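Local coordinates for putative calcium binding protein (Streptomyces coelicolor, PDB 3AKB) that binds calcium ions through EF-hand helix-loop-helix motifs and probably takes part in calcium-mediated regulation in this bacterium, at residues I21-L34 / G46-L60. The protein carries 2 engineered substitutions. Numbering follows the deposited sequence. Where two conformers were deposited one is given.
Sequences IDRSDFSGAAKAML and GQALYGGAEALWQGL. Engineered in segment 21-34: Met33 (natural residue Leu). With CA (calcium ion), chain H; CA (calcium ion), chain E; CA (calcium ion), chain D.
Helices 23-34 and 46-60 run nearly antiparallel, their N-to-C directions 152° apart and their axes 8.8 Å apart at closest approach, with Phe26 level with Ala53 and Ala30 level with Tyr50. Phe26 is the knob in the middle, set among Ala53, Leu56, Trp57 and Leu60. Trp57 CB lies over one face of the Phe26 ring, 4.1 Å from that ring's centroid, while Leu60 CD2 meets the ring at its edge and Leu56 CG comes within 3.6 Å of Phe26 CE1. Trp57 works in both directions. With its CG swung away from the backbone N (chi1 156°), the indole lies against the start of helix 23-34: Arg23 CB stands over the five-membered ring, 3.8 Å from its centroid, and the backbone N of Arg23 sits over the same face. The indole rim also reaches the carbonyl of Ile21, Trp57 CZ3 lying 3.5 Å from Ile21 O. Further along, Tyr50 is a knob in the opposite sense, set among Ser27, Ala30, Lys31 and Leu34. Ala30 CB makes a CH-pi contact over one face of the Tyr50 ring, Leu34 CD1 comes within 3.5 Å of Tyr50 CE2, and the hydroxyl ends against the Lys31 CB. Leu49 CD2 fills in between Ala30, Leu34 and the engineered Met33. At the N-terminal end of helix 23-34, Asp25 completes the calcium site with Asp14, Asp16, Asn18 and His20, and its OD2 accepts the N-H of Asp22. The helix that follows the first calcium loop is thus joined to the helix that leads into the site of Asp65 and Glu76 by apolar and CH-pi contacts, while one water bridges Arg23 NH1 and Glu54 OE2, 5.2 Å apart, at the exposed edge.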
loop_
_atom_site.group_PDB
_atom_site.type_symbol
_atom_site.label_atom_id
_atom_site.label_comp_id
_atom_site.label_asym_id
_atom_site.label_seq_id
_atom_site.Cartn_x
_atom_site.Cartn_y
_atom_site.Cartn_z
ATOM N N ILE A 21 0.059 8.424 -11.351
ATOM C CA ILE A 21 0.355 8.347 -9.918
ATOM C C ILE A 21 1.139 9.600 -9.518
ATOM O O ILE A 21 2.169 9.906 -10.147
ATOM C CB ILE A 21 1.158 7.080 -9.592
ATOM C CG1 ILE A 21 0.389 5.839 -10.090
ATOM C CG2 ILE A 21 1.407 6.989 -8.082
ATOM C CD1 ILE A 21 1.243 4.614 -10.319
ATOM N N ASP A 22 0.624 10.304 -8.501
ATOM C CA ASP A 22 1.207 11.521 -7.897
ATOM C C ASP A 22 1.490 11.274 -6.422
ATOM O O ASP A 22 0.928 10.365 -5.807
ATOM C CB ASP A 22 0.161 12.667 -7.821
ATOM C CG ASP A 22 -0.128 13.321 -9.127
ATOM O OD1 ASP A 22 0.772 13.558 -9.972
ATOM O OD2 ASP A 22 -1.327 13.623 -9.289
ATOM N N ARG A 23 2.289 12.161 -5.824
ATOM C CA ARG A 23 2.451 12.119 -4.375
ATOM C C ARG A 23 1.076 12.215 -3.718
ATOM O O ARG A 23 0.848 11.594 -2.701
ATOM C CB ARG A 23 3.365 13.228 -3.865
ATOM C CG ARG A 23 3.738 13.049 -2.401
ATOM C CD ARG A 23 4.554 14.209 -1.910
ATOM N NE ARG A 23 3.699 15.356 -1.649
ATOM C CZ ARG A 23 4.084 16.425 -0.966
ATOM N NH1 ARG A 23 5.334 16.511 -0.496
ATOM N NH2 ARG A 23 3.216 17.407 -0.792
ATOM N N SER A 24 0.169 12.984 -4.315
ATOM C CA SER A 24 -1.155 13.209 -3.722
ATOM C C SER A 24 -1.993 11.929 -3.658
ATOM O O SER A 24 -2.867 11.793 -2.794
ATOM C CB SER A 24 -1.928 14.309 -4.422
ATOM O OG SER A 24 -2.132 13.976 -5.767
ATOM N N ASP A 25 -1.733 10.965 -4.534
ATOM C CA ASP A 25 -2.441 9.676 -4.430
ATOM C C ASP A 25 -2.104 9.016 -3.105
ATOM O O ASP A 25 -2.986 8.456 -2.423
ATOM C CB ASP A 25 -2.019 8.738 -5.565
ATOM C CG ASP A 25 -2.701 9.037 -6.910
ATOM O OD1 ASP A 25 -3.959 9.084 -6.992
ATOM O OD2 ASP A 25 -1.953 9.215 -7.910
ATOM N N PHE A 26 -0.821 9.090 -2.747
ATOM C CA PHE A 26 -0.294 8.487 -1.505
ATOM C C PHE A 26 -0.732 9.254 -0.261
ATOM O O PHE A 26 -1.153 8.637 0.721
ATOM C CB PHE A 26 1.228 8.389 -1.584
ATOM C CG PHE A 26 1.716 7.296 -2.494
ATOM C CD1 PHE A 26 2.052 6.043 -1.968
ATOM C CD2 PHE A 26 1.872 7.519 -3.870
ATOM C CE1 PHE A 26 2.506 5.025 -2.792
ATOM C CE2 PHE A 26 2.320 6.486 -4.685
ATOM C CZ PHE A 26 2.628 5.242 -4.139
ATOM N N SER A 27 -0.637 10.585 -0.289
ATOM C CA SER A 27 -1.099 11.359 0.851
ATOM C C SER A 27 -2.607 11.217 1.029
ATOM O O SER A 27 -3.070 11.208 2.151
ATOM C CB SER A 27 -0.678 12.824 0.768
ATOM O OG SER A 27 -1.237 13.460 -0.361
ATOM N N GLY A 28 -3.351 11.081 -0.071
ATOM C CA GLY A 28 -4.801 10.901 0.007
ATOM C C GLY A 28 -5.159 9.562 0.660
ATOM O O GLY A 28 -6.152 9.470 1.416
ATOM N N ALA A 29 -4.351 8.537 0.368
ATOM C CA ALA A 29 -4.488 7.213 0.967
ATOM C C ALA A 29 -4.235 7.306 2.473
ATOM O O ALA A 29 -4.988 6.744 3.270
ATOM C CB ALA A 29 -3.541 6.189 0.292
ATOM N N ALA A 30 -3.169 7.998 2.866
ATOM C CA ALA A 30 -2.879 8.185 4.265
ATOM C C ALA A 30 -4.030 8.928 4.943
ATOM O O ALA A 30 -4.475 8.531 6.028
ATOM C CB ALA A 30 -1.561 8.943 4.417
ATOM N N LYS A 31 -4.547 9.979 4.296
ATOM C CA LYS A 31 -5.651 10.759 4.870
ATOM C C LYS A 31 -6.867 9.840 5.114
ATOM O O LYS A 31 -7.500 9.874 6.172
ATOM C CB LYS A 31 -6.041 11.906 3.922
ATOM C CG LYS A 31 -7.161 12.752 4.459
ATOM C CD LYS A 31 -7.509 13.897 3.525
ATOM C CE LYS A 31 -6.790 15.157 3.918
ATOM N NZ LYS A 31 -7.577 16.383 3.535
ATOM N N ALA A 32 -7.169 8.992 4.138
ATOM C CA ALA A 32 -8.381 8.171 4.220
ATOM C C ALA A 32 -8.229 7.117 5.311
ATOM O O ALA A 32 -9.189 6.812 6.030
ATOM C CB ALA A 32 -8.701 7.532 2.857
ATOM N N MET A 33 -7.024 6.570 5.462
ATOM C CA MET A 33 -6.833 5.565 6.506
ATOM C C MET A 33 -6.929 6.201 7.896
ATOM O O MET A 33 -7.523 5.631 8.803
ATOM C CB MET A 33 -5.480 4.836 6.378
ATOM C CG MET A 33 -5.405 3.621 7.259
ATOM S SD MET A 33 -3.693 2.992 7.617
ATOM C CE MET A 33 -4.205 1.654 8.756
ATOM N N LEU A 34 -6.323 7.375 8.062
ATOM C CA LEU A 34 -6.437 8.090 9.324
ATOM C C LEU A 34 -7.882 8.418 9.673
ATOM O O LEU A 34 -8.281 8.321 10.858
ATOM C CB LEU A 34 -5.591 9.372 9.272
ATOM C CG LEU A 34 -4.093 9.094 9.180
ATOM C CD1 LEU A 34 -3.352 10.417 8.902
ATOM C CD2 LEU A 34 -3.520 8.412 10.408
ATOM N N GLY A 46 -0.167 9.765 13.121
ATOM C CA GLY A 46 -0.579 10.431 11.860
ATOM C C GLY A 46 0.635 10.928 11.094
ATOM O O GLY A 46 0.782 10.681 9.883
ATOM N N GLN A 47 1.541 11.583 11.804
ATOM C CA GLN A 47 2.774 12.068 11.179
ATOM C C GLN A 47 3.616 10.921 10.638
ATOM O O GLN A 47 4.197 11.039 9.542
ATOM C CB GLN A 47 3.572 12.962 12.142
ATOM C CG GLN A 47 2.879 14.273 12.436
ATOM C CD GLN A 47 2.684 15.076 11.182
ATOM O OE1 GLN A 47 1.568 15.213 10.673
ATOM N NE2 GLN A 47 3.786 15.552 10.614
ATOM N N ALA A 48 3.656 9.791 11.366
ATOM C CA ALA A 48 4.439 8.656 10.904
ATOM C C ALA A 48 3.809 8.055 9.650
ATOM O O ALA A 48 4.533 7.590 8.787
ATOM C CB ALA A 48 4.591 7.601 11.998
ATOM N N LEU A 49 2.476 8.053 9.552
ATOM C CA LEU A 49 1.828 7.518 8.356
ATOM C C LEU A 49 2.087 8.381 7.120
ATOM O O LEU A 49 2.428 7.864 6.066
ATOM C CB LEU A 49 0.331 7.288 8.554
ATOM C CG LEU A 49 -0.302 6.452 7.435
ATOM C CD1 LEU A 49 0.148 5.004 7.558
ATOM C CD2 LEU A 49 -1.804 6.566 7.508
ATOM N N TYR A 50 1.950 9.694 7.257
ATOM C CA TYR A 50 2.279 10.583 6.125
ATOM C C TYR A 50 3.735 10.453 5.739
ATOM O O TYR A 50 4.049 10.398 4.555
ATOM C CB TYR A 50 1.929 12.030 6.466
ATOM C CG TYR A 50 0.479 12.364 6.265
ATOM C CD1 TYR A 50 -0.045 12.429 4.979
ATOM C CD2 TYR A 50 -0.372 12.621 7.352
ATOM C CE1 TYR A 50 -1.388 12.741 4.758
ATOM C CE2 TYR A 50 -1.716 12.949 7.153
ATOM C CZ TYR A 50 -2.225 13.015 5.840
ATOM O OH TYR A 50 -3.541 13.329 5.595
ATOM N N GLY A 51 4.638 10.409 6.712
ATOM C CA GLY A 51 6.052 10.239 6.402
ATOM C C GLY A 51 6.324 8.950 5.641
ATOM O O GLY A 51 7.087 8.928 4.659
ATOM N N GLY A 52 5.707 7.860 6.087
ATOM C CA GLY A 52 5.916 6.585 5.397
ATOM C C GLY A 52 5.332 6.577 4.000
ATOM O O GLY A 52 5.921 6.026 3.078
ATOM N N ALA A 53 4.171 7.216 3.840
ATOM C CA ALA A 53 3.523 7.288 2.536
ATOM C C ALA A 53 4.377 8.094 1.570
ATOM O O ALA A 53 4.524 7.705 0.406
ATOM C CB ALA A 53 2.149 7.921 2.654
ATOM N N GLU A 54 4.974 9.185 2.056
ATOM C CA GLU A 54 5.854 10.007 1.198
ATOM C C GLU A 54 7.090 9.202 0.765
ATOM O O GLU A 54 7.539 9.292 -0.403
ATOM C CB GLU A 54 6.247 11.315 1.887
ATOM C CG GLU A 54 6.925 12.341 0.943
ATOM C CD GLU A 54 8.419 12.140 0.741
ATOM O OE1 GLU A 54 9.031 11.354 1.486
ATOM O OE2 GLU A 54 8.984 12.787 -0.180
ATOM N N ALA A 55 7.641 8.431 1.701
ATOM C CA ALA A 55 8.811 7.617 1.388
ATOM C C ALA A 55 8.478 6.543 0.343
ATOM O O ALA A 55 9.299 6.246 -0.523
ATOM C CB ALA A 55 9.352 6.987 2.660
ATOM N N LEU A 56 7.277 5.984 0.424
ATOM C CA LEU A 56 6.872 4.970 -0.556
ATOM C C LEU A 56 6.713 5.617 -1.927
ATOM O O LEU A 56 7.123 5.038 -2.923
ATOM C CB LEU A 56 5.597 4.252 -0.119
ATOM C CG LEU A 56 5.039 3.131 -1.008
ATOM C CD1 LEU A 56 6.134 2.176 -1.467
ATOM C CD2 LEU A 56 3.976 2.387 -0.224
ATOM N N TRP A 57 6.084 6.792 -1.974
ATOM C CA TRP A 57 6.016 7.546 -3.200
ATOM C C TRP A 57 7.407 7.737 -3.807
ATOM O O TRP A 57 7.584 7.489 -4.998
ATOM C CB TRP A 57 5.347 8.910 -2.938
ATOM C CG TRP A 57 5.740 9.928 -3.964
ATOM C CD1 TRP A 57 6.524 11.037 -3.762
ATOM C CD2 TRP A 57 5.396 9.922 -5.365
ATOM N NE1 TRP A 57 6.670 11.738 -4.943
ATOM C CE2 TRP A 57 6.000 11.069 -5.942
ATOM C CE3 TRP A 57 4.633 9.066 -6.184
ATOM C CZ2 TRP A 57 5.854 11.389 -7.303
ATOM C CZ3 TRP A 57 4.511 9.380 -7.547
ATOM C CH2 TRP A 57 5.112 10.534 -8.088
ATOM N N GLN A 58 8.375 8.187 -3.007
ATOM C CA GLN A 58 9.731 8.402 -3.543
ATOM C C GLN A 58 10.327 7.101 -4.048
ATOM O O GLN A 58 11.032 7.098 -5.056
ATOM C CB GLN A 58 10.669 9.034 -2.523
ATOM C CG GLN A 58 10.253 10.439 -2.092
ATOM C CD GLN A 58 10.191 11.499 -3.213
ATOM O OE1 GLN A 58 9.697 12.617 -2.992
ATOM N NE2 GLN A 58 10.662 11.155 -4.410
ATOM N N GLY A 59 10.022 6.000 -3.373
ATOM C CA GLY A 59 10.529 4.695 -3.817
ATOM C C GLY A 59 9.949 4.330 -5.169
ATOM O O GLY A 59 10.653 3.831 -6.049
ATOM N N LEU A 60 8.652 4.565 -5.345
ATOM C CA LEU A 60 8.040 4.216 -6.621
ATOM C C LEU A 60 8.484 5.157 -7.732
ATOM O O LEU A 60 8.794 4.706 -8.850
ATOM C CB LEU A 60 6.507 4.178 -6.509
ATOM C CG LEU A 60 5.765 3.663 -7.743
ATOM C CD1 LEU A 60 6.177 2.234 -8.114
ATOM C CD2 LEU A 60 4.266 3.771 -7.570
HETATM CA CA CA H . -1.598 14.793 -11.063
HETATM CA CA CA E . -3.721 9.673 -9.518
HETATM CA CA CA D . 4.168 16.814 9.051
HETATM O O HOH W 1 -3.381 11.936 -8.943
HETATM O O HOH W 2 7.795 15.173 -0.673
#